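Local coordinates for C-domain type II peptide synthetase (Streptomyces globisporus, PDB 4ZNM), which belongs to the condensation domains of nonribosomal peptide synthetases, here a type II protein, and has the two-lobed fold of the CoA-dependent acyltransferase clan, at residues A[174-177]-A[178-182]. Numbering follows the deposited sequence.
Sequences NLYA and ARRGN. With NA (sodium ion), chain D.
A Schellman motif ends helix 162-180 of this condensation domain, where the chain turns out of the last helical turn at Gly181. The carbonyl of Ala177 receives the N-H of Asn182 at 3.0 Å from N to O, in a nearly straight bond (170°) whose donor is tilted from the carbonyl plane. Inside this 6→1 closure, Gly181 N donates to Ala178 O. Gly181 has a positive phi of 80°, and at its backbone angles a CB would press on the carbonyl oxygen of Arg180, which explains glycine. Just before the motif the ordinary helical bonds hold, the last of them from Arg180 N to Tyr176 O.

The side chains of Tyr176 and Arg180 run alongside each other. With chi1 at -65°, beside the backbone N, Arg180 CG lies over one face of the phenol ring, a CH-pi contact 3.9 Å from the centroid and displaced toward the rim near CZ. Bends at chi2 and chi3 carry CD and NE past the rim, each 3.8 Å from Tyr176 OH. That hydroxyl is held by Asp59 N, while the extended Arg179 side chain reaches a salt bridge from NE to Asp69 of helix 60-73.

Beyond the cap, Asn182 OD1 binds a sodium ion at 2.4 Å. Two waters also bind the ion; the first donates to Arg180 O, the second, in a long bond, to Gly181 O.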
# COMPACT_ATOMS: atom_id res chain seq x y z
N ASN A 174 -11.27 20.12 -0.88
CA ASN A 174 -11.20 21.34 -1.70
C ASN A 174 -12.54 21.61 -2.39
O ASN A 174 -13.06 22.72 -2.35
CB ASN A 174 -10.09 21.21 -2.73
CG ASN A 174 -10.02 22.37 -3.70
OD1 ASN A 174 -10.88 22.53 -4.57
ND2 ASN A 174 -8.96 23.16 -3.58
N LEU A 175 -13.11 20.58 -3.03
CA LEU A 175 -14.40 20.75 -3.71
C LEU A 175 -15.51 21.10 -2.69
O LEU A 175 -16.42 21.88 -2.98
CB LEU A 175 -14.75 19.47 -4.49
CG LEU A 175 -13.80 19.21 -5.66
CD1 LEU A 175 -14.01 17.84 -6.20
CD2 LEU A 175 -13.95 20.27 -6.81
N TYR A 176 -15.44 20.50 -1.50
CA TYR A 176 -16.36 20.83 -0.41
C TYR A 176 -16.24 22.31 -0.03
O TYR A 176 -17.22 23.05 -0.00
CB TYR A 176 -16.08 19.92 0.82
CG TYR A 176 -16.77 20.38 2.08
CD1 TYR A 176 -18.08 19.99 2.34
CD2 TYR A 176 -16.14 21.19 3.00
CE1 TYR A 176 -18.73 20.39 3.46
CE2 TYR A 176 -16.80 21.63 4.15
CZ TYR A 176 -18.10 21.22 4.36
OH TYR A 176 -18.77 21.62 5.48
N ALA A 177 -15.02 22.76 0.23
CA ALA A 177 -14.80 24.15 0.58
C ALA A 177 -15.33 25.06 -0.50
O ALA A 177 -15.97 26.05 -0.21
CB ALA A 177 -13.35 24.43 0.83
N ALA A 178 -15.08 24.75 -1.76
CA ALA A 178 -15.56 25.66 -2.80
C ALA A 178 -17.10 25.74 -2.79
O ALA A 178 -17.67 26.81 -2.91
CB ALA A 178 -15.06 25.25 -4.16
N ARG A 179 -17.76 24.60 -2.61
CA ARG A 179 -19.23 24.57 -2.53
C ARG A 179 -19.74 25.41 -1.38
O ARG A 179 -20.75 26.08 -1.51
CB ARG A 179 -19.74 23.13 -2.38
CG ARG A 179 -19.80 22.40 -3.68
CD ARG A 179 -20.36 21.00 -3.50
NE ARG A 179 -20.49 20.37 -4.80
CZ ARG A 179 -21.55 20.51 -5.59
NH1 ARG A 179 -22.59 21.22 -5.18
NH2 ARG A 179 -21.60 19.91 -6.76
N ARG A 180 -19.01 25.39 -0.26
CA ARG A 180 -19.35 26.19 0.90
C ARG A 180 -19.04 27.67 0.67
O ARG A 180 -19.43 28.51 1.45
CB ARG A 180 -18.59 25.70 2.15
CG ARG A 180 -18.94 24.31 2.63
CD ARG A 180 -20.34 24.27 3.23
NE ARG A 180 -20.36 24.90 4.55
CZ ARG A 180 -21.46 25.35 5.15
NH1 ARG A 180 -22.65 25.28 4.56
NH2 ARG A 180 -21.34 25.89 6.35
N GLY A 181 -18.30 27.99 -0.38
CA GLY A 181 -17.94 29.38 -0.62
C GLY A 181 -16.77 29.88 0.21
O GLY A 181 -16.69 31.06 0.54
N ASN A 182 -15.87 28.97 0.55
CA ASN A 182 -14.70 29.27 1.36
C ASN A 182 -13.50 29.29 0.45
O ASN A 182 -13.48 28.57 -0.55
CB ASN A 182 -14.49 28.22 2.46
CG ASN A 182 -15.65 28.16 3.43
OD1 ASN A 182 -16.26 29.18 3.72
ND2 ASN A 182 -15.95 26.97 3.94
NA NA D . -17.82 30.33 5.06
O HOH W 1 -19.45 30.57 3.25
O HOH W 2 -17.07 32.07 3.61